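Local atomic coordinates of NO-binding heme-dependent sensor protein (Shewanella oneidensis, PDB entry 4U9B), a protein that binds heme and, as an H-NOX gas sensor, takes up nitric oxide at the heme iron; it also binds a zinc ion. Residues Cys141-Leu146 and Ile159-Cys164; Val8-Val13 and Ser20-Leu25; Asp86-Phe91 and His99-Leu104. One frame throughout, in Å; residues are numbered along the deposited sequence.

Contact 1. Residues Cys141-Leu146 and Ile159-Cys164; sequences CAEGLL and ISHDTC. With ZN (zinc ion), chain D; HEM (protoporphyrin IX containing Fe), chain B.
His161 ND1 donates a hydrogen bond to Glu143 OE1 at 3.0 Å, with an N-H...O angle of 167°. The oxygen lies in the ring plane of His161 and is met nearly along its C-O axis. The carboxylate and ring planes are turned 58° apart. His161 NE2 binds the zinc ion at 2.1 Å. Held at both nitrogens, the imidazole has its rotation set by zinc and carboxylate together. Glu143 OE2 forms a salt bridge with Lys67 and accepts a bond from a water, which also donates to Ile159 O. With CG anti to the backbone N (chi1 -171°) and the chain extended, Glu143 spans the gap from helix to strand. Its CG passes Ile159 CD1 at 3.8 Å, and the same methyl meets Leu146 CB at 3.9 Å. Replacing Glu143 by an alanine removes both carboxylate oxygens and is likely to leave His161 ND1 without its acceptor, Lys67 without its counter-charge, and the imidazole held mainly by zinc. Behind this layer, Leu145 CD1 sits 3.5 Å from heme C1B, and Leu146 CD2 touches the vinyl carbon CBB. Cys139, Cys164 and Cys172 complete a three-cysteine, one-histidine zinc site, with Glu143 the second-shell carboxylate on its histidine.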
loop_
_atom_site.group_PDB
_atom_site.type_symbol
_atom_site.label_atom_id
_atom_site.label_comp_id
_atom_site.label_asym_id
_atom_site.label_seq_id
_atom_site.Cartn_x
_atom_site.Cartn_y
_atom_site.Cartn_z
ATOM N N CYS A 141 -2.399 4.194 -2.537
ATOM C CA CYS A 141 -2.132 2.905 -1.911
ATOM C C CYS A 141 -1.962 3.114 -0.406
ATOM O O CYS A 141 -2.418 2.301 0.399
ATOM C CB CYS A 141 -0.887 2.251 -2.521
ATOM S SG CYS A 141 -0.533 0.575 -1.925
ATOM N N ALA A 142 -1.319 4.218 -0.036
ATOM C CA ALA A 142 -1.161 4.578 1.372
ATOM C C ALA A 142 -2.522 4.802 2.015
ATOM O O ALA A 142 -2.778 4.349 3.135
ATOM C CB ALA A 142 -0.299 5.829 1.514
ATOM N N GLU A 143 -3.393 5.511 1.305
ATOM C CA GLU A 143 -4.732 5.793 1.807
ATOM C C GLU A 143 -5.470 4.475 2.016
ATOM O O GLU A 143 -6.098 4.260 3.052
ATOM C CB GLU A 143 -5.498 6.711 0.837
ATOM C CG GLU A 143 -6.818 7.220 1.390
ATOM C CD GLU A 143 -7.480 8.273 0.516
ATOM O OE1 GLU A 143 -6.778 9.153 -0.026
ATOM O OE2 GLU A 143 -8.717 8.225 0.383
ATOM N N GLY A 144 -5.367 3.586 1.033
ATOM C CA GLY A 144 -5.985 2.275 1.118
ATOM C C GLY A 144 -5.472 1.473 2.300
ATOM O O GLY A 144 -6.255 0.880 3.043
ATOM N N LEU A 145 -4.154 1.461 2.475
ATOM C CA LEU A 145 -3.527 0.742 3.584
ATOM C C LEU A 145 -3.990 1.260 4.942
ATOM O O LEU A 145 -4.143 0.488 5.890
ATOM C CB LEU A 145 -2.004 0.843 3.482
ATOM C CG LEU A 145 -1.367 -0.131 2.491
ATOM C CD1 LEU A 145 -0.004 0.358 2.045
ATOM C CD2 LEU A 145 -1.266 -1.509 3.117
ATOM N N LEU A 146 -4.203 2.567 5.037
ATOM C CA LEU A 146 -4.680 3.166 6.276
ATOM C C LEU A 146 -6.086 2.675 6.595
ATOM O O LEU A 146 -6.392 2.358 7.744
ATOM C CB LEU A 146 -4.652 4.692 6.180
ATOM C CG LEU A 146 -3.254 5.312 6.249
ATOM C CD1 LEU A 146 -3.265 6.724 5.689
ATOM C CD2 LEU A 146 -2.744 5.314 7.687
ATOM N N ILE A 159 -10.535 10.210 5.943
ATOM C CA ILE A 159 -9.264 10.755 5.473
ATOM C C ILE A 159 -9.477 11.936 4.537
ATOM O O ILE A 159 -10.213 11.843 3.552
ATOM C CB ILE A 159 -8.414 9.682 4.752
ATOM C CG1 ILE A 159 -8.104 8.534 5.719
ATOM C CG2 ILE A 159 -7.110 10.297 4.208
ATOM C CD1 ILE A 159 -7.231 7.432 5.145
ATOM N N SER A 160 -8.826 13.047 4.869
ATOM C CA SER A 160 -8.746 14.203 3.988
ATOM C C SER A 160 -7.374 14.208 3.333
ATOM O O SER A 160 -6.353 14.110 4.007
ATOM C CB SER A 160 -8.984 15.504 4.754
ATOM O OG SER A 160 -10.283 15.525 5.322
ATOM N N HIS A 161 -7.369 14.323 2.014
ATOM C CA HIS A 161 -6.162 14.194 1.213
ATOM C C HIS A 161 -6.086 15.427 0.313
ATOM O O HIS A 161 -6.189 15.328 -0.910
ATOM C CB HIS A 161 -6.230 12.880 0.423
ATOM C CG HIS A 161 -4.980 12.523 -0.321
ATOM N ND1 HIS A 161 -4.726 11.237 -0.749
ATOM C CD2 HIS A 161 -3.931 13.271 -0.738
ATOM C CE1 HIS A 161 -3.571 11.207 -1.388
ATOM N NE2 HIS A 161 -3.069 12.429 -1.398
ATOM N N ASP A 162 -5.912 16.593 0.939
ATOM C CA ASP A 162 -6.122 17.878 0.271
ATOM C C ASP A 162 -4.848 18.494 -0.311
ATOM O O ASP A 162 -4.910 19.487 -1.037
ATOM C CB ASP A 162 -6.769 18.871 1.240
ATOM C CG ASP A 162 -8.166 18.452 1.665
ATOM O OD1 ASP A 162 -8.872 17.804 0.861
ATOM O OD2 ASP A 162 -8.565 18.772 2.803
ATOM N N THR A 163 -3.700 17.923 0.032
ATOM C CA THR A 163 -2.453 18.198 -0.675
ATOM C C THR A 163 -2.027 16.887 -1.311
ATOM O O THR A 163 -2.035 15.852 -0.645
ATOM C CB THR A 163 -1.345 18.724 0.260
ATOM O OG1 THR A 163 -1.811 19.881 0.962
ATOM C CG2 THR A 163 -0.090 19.085 -0.534
ATOM N N CYS A 164 -1.677 16.919 -2.596
ATOM C CA CYS A 164 -1.367 15.688 -3.315
ATOM C C CYS A 164 -0.343 15.888 -4.423
ATOM O O CYS A 164 -0.388 16.869 -5.166
ATOM C CB CYS A 164 -2.643 15.089 -3.907
ATOM S SG CYS A 164 -2.405 13.464 -4.655
HETATM ZN ZN ZN D . -1.649 12.182 -2.959
HETATM C CHA HEM B . 5.516 -0.407 0.672
HETATM C CHB HEM B . 2.641 2.587 3.162
HETATM C CHC HEM B . 2.058 -0.753 6.596
HETATM C CHD HEM B . 5.808 -3.183 4.711
HETATM C C1A HEM B . 4.638 0.605 0.975
HETATM C C2A HEM B . 4.030 1.524 0.034
HETATM C C3A HEM B . 3.236 2.344 0.730
HETATM C C4A HEM B . 3.313 1.978 2.126
HETATM C CMA HEM B . 2.372 3.489 0.174
HETATM C CAA HEM B . 4.256 1.552 -1.496
HETATM C CBA HEM B . 5.670 2.031 -1.833
HETATM C CGA HEM B . 5.780 3.536 -1.941
HETATM O O1A HEM B . 6.902 4.029 -2.244
HETATM O O2A HEM B . 4.770 4.259 -1.733
HETATM C C1B HEM B . 2.181 1.936 4.280
HETATM C C2B HEM B . 1.152 2.413 5.176
HETATM C C3B HEM B . 0.994 1.490 6.144
HETATM C C4B HEM B . 1.909 0.399 5.859
HETATM C CMB HEM B . 0.450 3.775 4.977
HETATM C CAB HEM B . 0.030 1.462 7.353
HETATM C CBB HEM B . -1.082 2.199 7.434
HETATM C C1C HEM B . 3.031 -1.711 6.393
HETATM C C2C HEM B . 3.236 -2.889 7.204
HETATM C C3C HEM B . 4.275 -3.574 6.713
HETATM C C4C HEM B . 4.764 -2.848 5.547
HETATM C CMC HEM B . 2.384 -3.261 8.436
HETATM C CAC HEM B . 4.786 -4.905 7.324
HETATM C CBC HEM B . 5.960 -5.460 7.002
HETATM C C1D HEM B . 6.000 -2.727 3.426
HETATM C C2D HEM B . 6.827 -3.389 2.445
HETATM C C3D HEM B . 6.736 -2.526 1.188
HETATM C C4D HEM B . 5.868 -1.425 1.530
HETATM C CMD HEM B . 7.624 -4.696 2.619
HETATM C CAD HEM B . 7.421 -2.772 -0.166
HETATM C CBD HEM B . 8.791 -2.100 -0.196
HETATM C CGD HEM B . 9.425 -2.355 -1.537
HETATM O O1D HEM B . 8.671 -2.671 -2.490
HETATM O O2D HEM B . 10.675 -2.242 -1.660
HETATM N NA HEM B . 4.172 0.906 2.244
HETATM N NB HEM B . 2.619 0.708 4.719
HETATM N NC HEM B . 3.983 -1.718 5.390
HETATM N ND HEM B . 5.454 -1.578 2.853
HETATM FE FE HEM B . 4.211 -0.315 3.887
HETATM O O HOH W 1 -10.391 10.155 1.219
#

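Contact 2. Residues Val8-Val13 and Ser20-Leu25; sequences VLEDMV and SVWNEL
Trp22 has the most surface buried here, and Glu10 and Val13 of the facing helix cover much of it. Glu10 lays its aliphatic chain over one face of the indole. Its CG is 3.5 Å from the centroid of the five-membered ring and 12° off the ring normal, a CH-pi contact. CG stands anti to the backbone N (chi1 -177°), and the extended chain brings the carboxylate over Trp22 NE1. The carboxylate plane is nearly parallel to the indole. Val13 approaches the six-membered ring obliquely, with CB 3.9 Å from Trp22 CE3. Its CG1 also meets Leu25 CD1 tip to tip at 3.8 Å and touches Val21 CG1 at 4.1 Å. One valine thus joins three residues of 20-25. Leu9 CG closes on Trp22 CZ3 at 4.0 Å. No hydrogen bond links the segments. Leu9 also packs on Phe69, Leu47 and Ile50, and Leu25 on Ile50, which ties the pair to helices 44-58 and 62-80. The short segments run at 133° to each other, with their axes 9.7 Å apart at closest approach. The arrangement is a helical hairpin of the consecutive helices 3-17 and 19-29, joined by a short turn, in the N-terminal helical part of the H-NOX fold.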
loop_
_atom_site.group_PDB
_atom_site.type_symbol
_atom_site.label_atom_id
_atom_site.label_comp_id
_atom_site.label_asym_id
_atom_site.label_seq_id
_atom_site.Cartn_x
_atom_site.Cartn_y
_atom_site.Cartn_z
ATOM N N VAL A 8 0.801 -10.356 -3.110
ATOM C CA VAL A 8 -0.507 -9.971 -2.598
ATOM C C VAL A 8 -1.392 -9.520 -3.759
ATOM O O VAL A 8 -2.594 -9.779 -3.762
ATOM C CB VAL A 8 -0.404 -8.856 -1.535
ATOM C CG1 VAL A 8 -1.784 -8.466 -1.039
ATOM C CG2 VAL A 8 0.451 -9.321 -0.364
ATOM N N LEU A 9 -0.797 -8.860 -4.751
ATOM C CA LEU A 9 -1.543 -8.462 -5.939
ATOM C C LEU A 9 -2.067 -9.705 -6.647
ATOM O O LEU A 9 -3.207 -9.725 -7.109
ATOM C CB LEU A 9 -0.677 -7.628 -6.889
ATOM C CG LEU A 9 -1.369 -7.123 -8.162
ATOM C CD1 LEU A 9 -2.494 -6.158 -7.826
ATOM C CD2 LEU A 9 -0.375 -6.460 -9.102
ATOM N N GLU A 10 -1.241 -10.747 -6.719
ATOM C CA GLU A 10 -1.665 -12.002 -7.332
ATOM C C GLU A 10 -2.881 -12.559 -6.600
ATOM O O GLU A 10 -3.860 -12.958 -7.231
ATOM C CB GLU A 10 -0.537 -13.041 -7.330
ATOM C CG GLU A 10 -0.921 -14.348 -8.043
ATOM C CD GLU A 10 0.154 -15.411 -7.970
ATOM O OE1 GLU A 10 -0.183 -16.602 -8.143
ATOM O OE2 GLU A 10 1.332 -15.062 -7.747
ATOM N N ASP A 11 -2.816 -12.586 -5.270
ATOM C CA ASP A 11 -3.931 -13.072 -4.465
ATOM C C ASP A 11 -5.214 -12.327 -4.815
ATOM O O ASP A 11 -6.283 -12.922 -4.909
ATOM C CB ASP A 11 -3.634 -12.923 -2.968
ATOM C CG ASP A 11 -2.549 -13.871 -2.487
ATOM O OD1 ASP A 11 -2.252 -14.851 -3.200
ATOM O OD2 ASP A 11 -2.001 -13.640 -1.389
ATOM N N MET A 12 -5.098 -11.021 -5.022
ATOM C CA MET A 12 -6.261 -10.194 -5.312
ATOM C C MET A 12 -6.798 -10.466 -6.718
ATOM O O MET A 12 -7.991 -10.716 -6.894
ATOM C CB MET A 12 -5.907 -8.714 -5.153
ATOM C CG MET A 12 -7.110 -7.791 -5.173
ATOM S SD MET A 12 -6.683 -6.070 -4.858
ATOM C CE MET A 12 -8.314 -5.373 -4.602
ATOM N N VAL A 13 -5.912 -10.425 -7.710
ATOM C CA VAL A 13 -6.300 -10.631 -9.104
ATOM C C VAL A 13 -6.853 -12.038 -9.318
ATOM O O VAL A 13 -7.935 -12.205 -9.881
ATOM C CB VAL A 13 -5.107 -10.395 -10.058
ATOM C CG1 VAL A 13 -5.468 -10.770 -11.501
ATOM C CG2 VAL A 13 -4.651 -8.943 -9.985
ATOM N N SER A 20 -5.842 -17.497 -15.026
ATOM C CA SER A 20 -5.568 -17.243 -16.443
ATOM C C SER A 20 -5.401 -15.747 -16.703
ATOM O O SER A 20 -4.529 -15.326 -17.469
ATOM C CB SER A 20 -6.684 -17.825 -17.342
ATOM O OG SER A 20 -7.933 -17.180 -17.156
ATOM N N VAL A 21 -6.239 -14.946 -16.059
ATOM C CA VAL A 21 -6.127 -13.495 -16.135
ATOM C C VAL A 21 -4.798 -13.002 -15.563
ATOM O O VAL A 21 -4.135 -12.151 -16.157
ATOM C CB VAL A 21 -7.294 -12.821 -15.390
ATOM C CG1 VAL A 21 -7.054 -11.325 -15.228
ATOM C CG2 VAL A 21 -8.596 -13.085 -16.130
ATOM N N TRP A 22 -4.412 -13.533 -14.408
ATOM C CA TRP A 22 -3.133 -13.176 -13.811
ATOM C C TRP A 22 -1.978 -13.549 -14.737
ATOM O O TRP A 22 -1.073 -12.747 -14.958
ATOM C CB TRP A 22 -2.959 -13.850 -12.446
ATOM C CG TRP A 22 -1.583 -13.690 -11.886
ATOM C CD1 TRP A 22 -0.615 -14.648 -11.809
ATOM C CD2 TRP A 22 -1.010 -12.495 -11.337
ATOM N NE1 TRP A 22 0.523 -14.126 -11.242
ATOM C CE2 TRP A 22 0.306 -12.808 -10.946
ATOM C CE3 TRP A 22 -1.484 -11.194 -11.141
ATOM C CZ2 TRP A 22 1.152 -11.867 -10.365
ATOM C CZ3 TRP A 22 -0.640 -10.263 -10.565
ATOM C CH2 TRP A 22 0.663 -10.604 -10.184
ATOM N N ASN A 23 -2.013 -14.755 -15.293
ATOM C CA ASN A 23 -0.947 -15.179 -16.182
ATOM C C ASN A 23 -0.940 -14.358 -17.469
ATOM O O ASN A 23 0.129 -14.054 -17.999
ATOM C CB ASN A 23 -1.065 -16.675 -16.487
ATOM C CG ASN A 23 -0.565 -17.543 -15.353
ATOM O OD1 ASN A 23 0.349 -17.166 -14.618
ATOM N ND2 ASN A 23 -1.156 -18.722 -15.209
ATOM N N GLU A 24 -2.117 -13.971 -17.955
ATOM C CA GLU A 24 -2.189 -13.096 -19.123
ATOM C C GLU A 24 -1.495 -11.774 -18.822
ATOM O O GLU A 24 -0.703 -11.280 -19.623
ATOM C CB GLU A 24 -3.637 -12.829 -19.548
ATOM C CG GLU A 24 -3.739 -11.955 -20.802
ATOM C CD GLU A 24 -5.143 -11.447 -21.066
ATOM O OE1 GLU A 24 -6.065 -11.788 -20.295
ATOM O OE2 GLU A 24 -5.320 -10.695 -22.049
ATOM N N LEU A 25 -1.803 -11.205 -17.659
ATOM C CA LEU A 25 -1.196 -9.951 -17.235
ATOM C C LEU A 25 0.325 -10.060 -17.156
ATOM O O LEU A 25 1.035 -9.123 -17.511
ATOM C CB LEU A 25 -1.764 -9.521 -15.880
ATOM C CG LEU A 25 -3.225 -9.059 -15.906
ATOM C CD1 LEU A 25 -3.823 -9.064 -14.508
ATOM C CD2 LEU A 25 -3.336 -7.675 -16.529
#

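Contact 3. Residues Asp86-Phe91 and His99-Leu104; sequences DKFDDF and HDVIHL. With HEM (protoporphyrin IX containing Fe), chain B; PO4 (phosphate ion), chain E.
Helix 98-109 carries His103, the axial heme ligand of the H-NOX fold, and here the loop 86-91 packs against it through Phe88 and Val101. His103 is not bound to the iron in this nitric oxide complex. Phe88 and Val101 come from opposite directions, and Phe88 CZ meets Val101 CG1 obliquely at 3.5 Å. CG1 is anti to the backbone N (chi1 -178°), which turns it to the loop, where it also touches Lys87 CD at 3.8 Å. The lysine chain runs on extended to a salt bridge between NZ and Glu105 of the same helix. Phe88 also packs on Phe153 and Leu94. Ile102 links the loop to the heme. Ile102 CD1 lies 3.9 Å from Phe88 CE2. Ile102 CD1 is also 3.6 Å from heme CMC, while CG2 stands over pyrrole nitrogen NC. Ile102 also lines the nitric oxide pocket, with Ile98 and Leu115. The helix has a wider pi-type turn at 99-102. There His99 ND1 donates to Asp100 OD1 at 3.2 Å from above the carboxylate plane. Donation from both nitrogens would suit a doubly protonated ring, and His99 NE2 reaches O1 of a phosphate ion, probably from the crystallisation liquor, at 3.1 Å.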
loop_
_atom_site.group_PDB
_atom_site.type_symbol
_atom_site.label_atom_id
_atom_site.label_comp_id
_atom_site.label_asym_id
_atom_site.label_seq_id
_atom_site.Cartn_x
_atom_site.Cartn_y
_atom_site.Cartn_z
ATOM N N ASP A 86 1.711 -7.016 15.353
ATOM C CA ASP A 86 1.383 -7.324 16.746
ATOM C C ASP A 86 2.021 -6.344 17.731
ATOM O O ASP A 86 1.647 -6.304 18.903
ATOM C CB ASP A 86 1.824 -8.749 17.101
ATOM C CG ASP A 86 0.934 -9.816 16.482
ATOM O OD1 ASP A 86 -0.169 -9.482 16.001
ATOM O OD2 ASP A 86 1.341 -10.997 16.490
ATOM N N LYS A 87 2.987 -5.564 17.262
ATOM C CA LYS A 87 3.651 -4.582 18.112
ATOM C C LYS A 87 2.731 -3.433 18.521
ATOM O O LYS A 87 3.053 -2.675 19.437
ATOM C CB LYS A 87 4.877 -4.007 17.402
ATOM C CG LYS A 87 6.043 -4.968 17.275
ATOM C CD LYS A 87 7.245 -4.268 16.672
ATOM C CE LYS A 87 8.526 -5.041 16.912
ATOM N NZ LYS A 87 9.713 -4.210 16.579
ATOM N N PHE A 88 1.591 -3.309 17.845
ATOM C CA PHE A 88 0.705 -2.159 18.022
ATOM C C PHE A 88 -0.630 -2.545 18.647
ATOM O O PHE A 88 -1.290 -3.484 18.200
ATOM C CB PHE A 88 0.475 -1.473 16.678
ATOM C CG PHE A 88 1.742 -1.040 16.008
ATOM C CD1 PHE A 88 2.445 0.057 16.477
ATOM C CD2 PHE A 88 2.238 -1.735 14.918
ATOM C CE1 PHE A 88 3.615 0.458 15.868
ATOM C CE2 PHE A 88 3.409 -1.338 14.303
ATOM C CZ PHE A 88 4.098 -0.240 14.779
ATOM N N ASP A 89 -1.021 -1.801 19.678
ATOM C CA ASP A 89 -2.247 -2.072 20.422
ATOM C C ASP A 89 -3.476 -1.419 19.796
ATOM O O ASP A 89 -4.606 -1.828 20.068
ATOM C CB ASP A 89 -2.101 -1.589 21.868
ATOM C CG ASP A 89 -1.197 -2.482 22.695
ATOM O OD1 ASP A 89 -1.345 -3.720 22.616
ATOM O OD2 ASP A 89 -0.337 -1.945 23.426
ATOM N N ASP A 90 -3.259 -0.401 18.969
ATOM C CA ASP A 90 -4.366 0.335 18.369
ATOM C C ASP A 90 -3.962 1.022 17.069
ATOM O O ASP A 90 -2.784 1.063 16.711
ATOM C CB ASP A 90 -4.908 1.369 19.360
ATOM C CG ASP A 90 -3.821 2.252 19.941
ATOM O OD1 ASP A 90 -3.067 2.871 19.163
ATOM O OD2 ASP A 90 -3.715 2.325 21.183
ATOM N N PHE A 91 -4.959 1.565 16.377
ATOM C CA PHE A 91 -4.761 2.192 15.074
ATOM C C PHE A 91 -3.769 3.353 15.127
ATOM O O PHE A 91 -2.859 3.431 14.304
ATOM C CB PHE A 91 -6.106 2.676 14.529
ATOM C CG PHE A 91 -6.006 3.436 13.236
ATOM C CD1 PHE A 91 -5.843 2.768 12.034
ATOM C CD2 PHE A 91 -6.094 4.818 13.222
ATOM C CE1 PHE A 91 -5.756 3.466 10.843
ATOM C CE2 PHE A 91 -6.011 5.521 12.034
ATOM C CZ PHE A 91 -5.841 4.844 10.843
ATOM N N HIS A 99 6.819 5.380 10.576
ATOM C CA HIS A 99 8.112 6.007 10.332
ATOM C C HIS A 99 9.233 5.321 11.104
ATOM O O HIS A 99 10.300 5.051 10.557
ATOM C CB HIS A 99 8.062 7.489 10.710
ATOM C CG HIS A 99 9.326 8.231 10.409
ATOM N ND1 HIS A 99 10.168 8.701 11.395
ATOM C CD2 HIS A 99 9.897 8.580 9.232
ATOM C CE1 HIS A 99 11.198 9.310 10.838
ATOM N NE2 HIS A 99 11.059 9.251 9.526
ATOM N N ASP A 100 8.982 5.047 12.380
ATOM C CA ASP A 100 9.989 4.460 13.255
ATOM C C ASP A 100 10.005 2.941 13.157
ATOM O O ASP A 100 10.990 2.339 12.724
ATOM C CB ASP A 100 9.740 4.869 14.710
ATOM C CG ASP A 100 9.929 6.353 14.946
ATOM O OD1 ASP A 100 10.586 7.012 14.112
ATOM O OD2 ASP A 100 9.429 6.858 15.975
ATOM N N VAL A 101 8.896 2.333 13.558
ATOM C CA VAL A 101 8.830 0.893 13.764
ATOM C C VAL A 101 8.739 0.105 12.457
ATOM O O VAL A 101 9.557 -0.779 12.219
ATOM C CB VAL A 101 7.633 0.537 14.668
ATOM C CG1 VAL A 101 7.568 -0.960 14.930
ATOM C CG2 VAL A 101 7.739 1.293 15.982
ATOM N N ILE A 102 7.754 0.416 11.616
ATOM C CA ILE A 102 7.570 -0.326 10.369
ATOM C C ILE A 102 8.809 -0.219 9.487
ATOM O O ILE A 102 9.310 -1.229 8.993
ATOM C CB ILE A 102 6.348 0.174 9.570
ATOM C CG1 ILE A 102 5.062 0.059 10.399
ATOM C CG2 ILE A 102 6.209 -0.602 8.254
ATOM C CD1 ILE A 102 4.575 -1.346 10.619
ATOM N N HIS A 103 9.294 1.005 9.292
ATOM C CA HIS A 103 10.467 1.254 8.454
ATOM C C HIS A 103 11.643 0.395 8.910
ATOM O O HIS A 103 12.315 -0.240 8.095
ATOM C CB HIS A 103 10.844 2.738 8.497
ATOM C CG HIS A 103 11.811 3.154 7.429
ATOM N ND1 HIS A 103 11.403 3.626 6.201
ATOM C CD2 HIS A 103 13.165 3.181 7.413
ATOM C CE1 HIS A 103 12.465 3.921 5.469
ATOM N NE2 HIS A 103 13.544 3.659 6.181
ATOM N N LEU A 104 11.871 0.366 10.220
ATOM C CA LEU A 104 12.958 -0.416 10.794
ATOM C C LEU A 104 12.795 -1.904 10.527
ATOM O O LEU A 104 13.721 -2.562 10.051
ATOM C CB LEU A 104 13.047 -0.189 12.307
ATOM C CG LEU A 104 14.126 -1.022 13.004
ATOM C CD1 LEU A 104 15.502 -0.519 12.622
ATOM C CD2 LEU A 104 13.947 -1.016 14.501
HETATM C CHA HEM B . 5.516 -0.407 0.672
HETATM C CHB HEM B . 2.641 2.587 3.162
HETATM C CHC HEM B . 2.058 -0.753 6.596
HETATM C CHD HEM B . 5.808 -3.183 4.711
HETATM C C1A HEM B . 4.638 0.605 0.975
HETATM C C2A HEM B . 4.030 1.524 0.034
HETATM C C3A HEM B . 3.236 2.344 0.730
HETATM C C4A HEM B . 3.313 1.978 2.126
HETATM C CMA HEM B . 2.372 3.489 0.174
HETATM C CAA HEM B . 4.256 1.552 -1.496
HETATM C CBA HEM B . 5.670 2.031 -1.833
HETATM C CGA HEM B . 5.780 3.536 -1.941
HETATM O O1A HEM B . 6.902 4.029 -2.244
HETATM O O2A HEM B . 4.770 4.259 -1.733
HETATM C C1B HEM B . 2.181 1.936 4.280
HETATM C C2B HEM B . 1.152 2.413 5.176
HETATM C C3B HEM B . 0.994 1.490 6.144
HETATM C C4B HEM B . 1.909 0.399 5.859
HETATM C CMB HEM B . 0.450 3.775 4.977
HETATM C CAB HEM B . 0.030 1.462 7.353
HETATM C CBB HEM B . -1.082 2.199 7.434
HETATM C C1C HEM B . 3.031 -1.711 6.393
HETATM C C2C HEM B . 3.236 -2.889 7.204
HETATM C C3C HEM B . 4.275 -3.574 6.713
HETATM C C4C HEM B . 4.764 -2.848 5.547
HETATM C CMC HEM B . 2.384 -3.261 8.436
HETATM C CAC HEM B . 4.786 -4.905 7.324
HETATM C CBC HEM B . 5.960 -5.460 7.002
HETATM C C1D HEM B . 6.000 -2.727 3.426
HETATM C C2D HEM B . 6.827 -3.389 2.445
HETATM C C3D HEM B . 6.736 -2.526 1.188
HETATM C C4D HEM B . 5.868 -1.425 1.530
HETATM C CMD HEM B . 7.624 -4.696 2.619
HETATM C CAD HEM B . 7.421 -2.772 -0.166
HETATM C CBD HEM B . 8.791 -2.100 -0.196
HETATM C CGD HEM B . 9.425 -2.355 -1.537
HETATM O O1D HEM B . 8.671 -2.671 -2.490
HETATM O O2D HEM B . 10.675 -2.242 -1.660
HETATM N NA HEM B . 4.172 0.906 2.244
HETATM N NB HEM B . 2.619 0.708 4.719
HETATM N NC HEM B . 3.983 -1.718 5.390
HETATM N ND HEM B . 5.454 -1.578 2.853
HETATM FE FE HEM B . 4.211 -0.315 3.887
HETATM P P PO4 E . 12.410 10.866 6.390
HETATM O O1 PO4 E . 12.723 9.511 6.979
HETATM O O2 PO4 E . 11.063 10.820 5.710
HETATM O O3 PO4 E . 12.385 11.901 7.492
HETATM O O4 PO4 E . 13.471 11.232 5.379
#

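Overall arrangement
Contact 2 is a mostly buried pairing without hydrogen bonds, apolar apart from the glutamate chain laid over the indole. It lies about 25 Å from contact 1 and 29 Å from contact 3, centre to centre, across the chain's centre from both, and touches neither. Contacts 1 and 3 are each partly buried, and both reach the heme. They also touch one another, Leu146 O lying 3.4 Å from Phe91 CE1. Their chemistry differs. Contact 1 joins helix 139-152 to an outermost sheet strand through a polar chain that ends at zinc. Contact 3 sets a loop on the helix of the axial histidine through apolar groups, with charged and phosphate-bound residues towards the surface.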